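Local coordinates for putative rRNA methyltransferase (Sorangium cellulosum, PDB 4RX1), which probably transfers a methyl group from S-adenosylmethionine to an adenine of 16S ribosomal RNA, at residues A137-S142 / R205-T210. Numbering follows the deposited sequence.
Sequences ALLNQS and RTRLLT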
ATOM      1  N   ALA A 137       1.731   3.681   6.134  1.00 25.28           N
ATOM      2  CA  ALA A 137       3.011   3.379   5.508  1.00 23.70           C
ATOM      3  C   ALA A 137       4.000   2.888   6.527  1.00 25.57           C
ATOM      4  O   ALA A 137       4.104   3.453   7.626  1.00 24.91           O
ATOM      5  CB  ALA A 137       3.573   4.597   4.767  1.00 22.53           C
ATOM      6  N   LEU A 138       4.688   1.803   6.169  1.00 28.07           N
ATOM      7  CA  LEU A 138       5.769   1.241   6.974  1.00 28.05           C
ATOM      8  C   LEU A 138       7.064   1.549   6.241  1.00 25.79           C
ATOM      9  O   LEU A 138       7.319   1.011   5.163  1.00 24.16           O
ATOM     10  CB  LEU A 138       5.603  -0.264   7.148  1.00 31.41           C
ATOM     11  CG  LEU A 138       4.673  -0.731   8.263  1.00 39.04           C
ATOM     12  CD1 LEU A 138       4.657  -2.272   8.371  1.00 38.61           C
ATOM     13  CD2 LEU A 138       5.083  -0.099   9.590  1.00 42.92           C
ATOM     14  N   LEU A 139       7.873   2.431   6.816  1.00 28.31           N
ATOM     15  CA  LEU A 139       8.984   3.001   6.081  1.00 28.03           C
ATOM     16  C   LEU A 139      10.307   2.479   6.617  1.00 32.19           C
ATOM     17  O   LEU A 139      10.575   2.582   7.812  1.00 33.66           O
ATOM     18  CB  LEU A 139       8.927   4.513   6.202  1.00 27.10           C
ATOM     19  CG  LEU A 139       7.657   5.090   5.577  1.00 25.76           C
ATOM     20  CD1 LEU A 139       7.725   6.596   5.565  1.00 23.27           C
ATOM     21  CD2 LEU A 139       7.407   4.541   4.162  1.00 26.75           C
ATOM     22  N   ASN A 140      11.141   1.940   5.729  1.00 32.73           N
ATOM     23  CA  ASN A 140      12.447   1.416   6.115  1.00 33.66           C
ATOM     24  C   ASN A 140      13.498   1.621   5.025  1.00 33.48           C
ATOM     25  O   ASN A 140      13.256   1.323   3.851  1.00 35.38           O
ATOM     26  CB  ASN A 140      12.338  -0.064   6.456  1.00 38.08           C
ATOM     27  CG  ASN A 140      13.656  -0.644   6.933  1.00 44.28           C
ATOM     28  OD1 ASN A 140      14.567  -0.883   6.134  1.00 47.31           O
ATOM     29  ND2 ASN A 140      13.764  -0.883   8.234  1.00 44.75           N
ATOM     30  N   GLN A 141      14.679   2.081   5.424  1.00 29.25           N
ATOM     31  CA  GLN A 141      15.689   2.508   4.456  1.00 29.48           C
ATOM     32  C   GLN A 141      16.613   1.380   4.003  1.00 25.74           C
ATOM     33  O   GLN A 141      17.466   1.577   3.124  1.00 24.94           O
ATOM     34  CB  GLN A 141      16.505   3.679   5.008  1.00 31.64           C
ATOM     35  CG  GLN A 141      15.698   4.960   5.147  1.00 34.48           C
ATOM     36  CD  GLN A 141      16.555   6.197   5.292  1.00 36.79           C
ATOM     37  OE1 GLN A 141      17.767   6.161   5.106  1.00 38.44           O
ATOM     38  NE2 GLN A 141      15.927   7.298   5.638  1.00 42.14           N
ATOM     39  N   SER A 142      16.415   0.190   4.566  1.00 23.22           N
ATOM     40  CA  SER A 142      17.164  -0.970   4.102  1.00 24.50           C
ATOM     41  C   SER A 142      16.496  -1.646   2.881  1.00 20.91           C
ATOM     42  O   SER A 142      16.967  -2.677   2.425  1.00 19.99           O
ATOM     43  CB  SER A 142      17.357  -1.984   5.228  1.00 31.14           C
ATOM     44  OG  SER A 142      16.120  -2.593   5.565  1.00 37.03           O
ATOM     45  N   ARG A 205      15.616   0.563  11.967  1.00 50.72           N
ATOM     46  CA  ARG A 205      14.638   1.581  12.316  1.00 55.24           C
ATOM     47  C   ARG A 205      13.581   1.643  11.230  1.00 54.67           C
ATOM     48  O   ARG A 205      13.868   2.040  10.099  1.00 59.97           O
ATOM     49  CB  ARG A 205      15.311   2.953  12.434  1.00 59.86           C
ATOM     50  CG  ARG A 205      14.340   4.125  12.558  1.00 65.00           C
ATOM     51  CD  ARG A 205      15.093   5.447  12.443  1.00 70.54           C
ATOM     52  NE  ARG A 205      15.668   5.614  11.112  1.00 75.02           N
ATOM     53  CZ  ARG A 205      16.881   6.102  10.873  1.00 78.10           C
ATOM     54  NH1 ARG A 205      17.667   6.455  11.882  1.00 78.94           N
ATOM     55  NH2 ARG A 205      17.319   6.215   9.625  1.00 78.91           N
ATOM     56  N   THR A 206      12.368   1.218  11.541  1.00 44.91           N
ATOM     57  CA  THR A 206      11.283   1.510  10.631  1.00 40.42           C
ATOM     58  C   THR A 206      10.301   2.457  11.294  1.00 37.67           C
ATOM     59  O   THR A 206      10.066   2.402  12.494  1.00 38.85           O
ATOM     60  CB  THR A 206      10.576   0.252  10.128  1.00 39.14           C
ATOM     61  OG1 THR A 206       9.353   0.058  10.842  1.00 40.44           O
ATOM     62  CG2 THR A 206      11.460  -0.907  10.307  1.00 37.32           C
ATOM     63  N   ARG A 207       9.775   3.374  10.511  1.00 31.04           N
ATOM     64  CA  ARG A 207       8.823   4.316  11.039  1.00 32.58           C
ATOM     65  C   ARG A 207       7.467   4.060  10.410  1.00 30.67           C
ATOM     66  O   ARG A 207       7.348   3.512   9.303  1.00 31.48           O
ATOM     67  CB  ARG A 207       9.297   5.756  10.844  1.00 33.74           C
ATOM     68  CG  ARG A 207       9.661   6.095   9.424  1.00 34.08           C
ATOM     69  CD  ARG A 207      10.930   6.957   9.372  1.00 35.65           C
ATOM     70  NE  ARG A 207      11.353   7.260   7.998  1.00 28.93           N
ATOM     71  CZ  ARG A 207      12.202   6.510   7.321  1.00  3.49           C
ATOM     72  NH1 ARG A 207      12.719   5.423   7.856  1.00 28.78           N
ATOM     73  NH2 ARG A 207      12.540   6.835   6.160  1.00  3.44           N
ATOM     74  N   LEU A 208       6.445   4.430  11.154  1.00 33.60           N
ATOM     75  CA  LEU A 208       5.080   4.312  10.731  1.00 31.71           C
ATOM     76  C   LEU A 208       4.548   5.687  10.413  1.00 32.23           C
ATOM     77  O   LEU A 208       4.782   6.634  11.161  1.00 34.75           O
ATOM     78  CB  LEU A 208       4.252   3.680  11.850  1.00 31.97           C
ATOM     79  CG  LEU A 208       2.754   3.519  11.609  1.00 33.25           C
ATOM     80  CD1 LEU A 208       2.481   2.659  10.396  1.00 32.28           C
ATOM     81  CD2 LEU A 208       2.132   2.906  12.844  1.00 32.11           C
ATOM     82  N   LEU A 209       3.898   5.813   9.267  1.00 31.00           N
ATOM     83  CA  LEU A 209       3.296   7.074   8.870  1.00 29.07           C
ATOM     84  C   LEU A 209       1.839   6.828   8.527  1.00 27.84           C
ATOM     85  O   LEU A 209       1.531   5.960   7.687  1.00 25.18           O
ATOM     86  CB  LEU A 209       4.037   7.665   7.662  1.00 29.51           C
ATOM     87  CG  LEU A 209       3.642   9.083   7.243  1.00 26.68           C
ATOM     88  CD1 LEU A 209       3.885  10.030   8.412  1.00 24.65           C
ATOM     89  CD2 LEU A 209       4.453   9.543   6.023  1.00 23.95           C
ATOM     90  N   THR A 210       0.928   7.543   9.187  1.00 24.77           N
ATOM     91  CA  THR A 210      -0.485   7.391   8.827  1.00 26.73           C
ATOM     92  C   THR A 210      -1.103   8.728   8.477  1.00 28.72           C
ATOM     93  O   THR A 210      -0.771   9.751   9.067  1.00 33.60           O
ATOM     94  CB  THR A 210      -1.307   6.782   9.936  1.00 24.41           C
ATOM     95  OG1 THR A 210      -1.393   7.719  11.017  1.00 28.77           O
ATOM     96  CG2 THR A 210      -0.676   5.477  10.394  1.00 22.39           C
TER
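The guanidinium of Arg207 carries Leu139 CB over the centre of one face, 4.0 Å above its plane, while the amide of Gln141, in the loop that follows, comes at it obliquely, the two planes 70° apart. Arg207 and Leu139 face each other as a hydrogen-bonded pair of antiparallel strands in the mixed seven-stranded sheet of a Rossmann-like methyltransferase, where strand 206-213 runs between strands 133-140 and 176-183 in the order 3-2-1-4-5-7-6 of this fold. Arg207 CG sits between its backbone N and carbonyl carbon (chi1 53°), and a bend at chi2 lays the chain back across Leu139. Helix 108-115 packs on this same face, its Leu111 touching both side chains. With an alanine at Arg207, Leu139 CB would probably lose its flat cover and a gap would open beside Leu111. Gln141 NE2 and Arg207 NH2, both donors, merely pack together. Ala137 and Leu209 extend this face, their CB atoms 4.2 Å apart. On the reverse face Leu138 CD2 meets Leu208 CD1 at 3.9 Å, and Asn140 turns its amide beside Thr206. Asn140 OD1 accepts from Ser142 N in an Asx turn. Two reciprocal backbone pairs hold the register: Ala137 with Leu209, and Leu139 with Arg207, where Leu139 N reaches Arg207 O at 2.8 Å with an N-H...O angle of 168°.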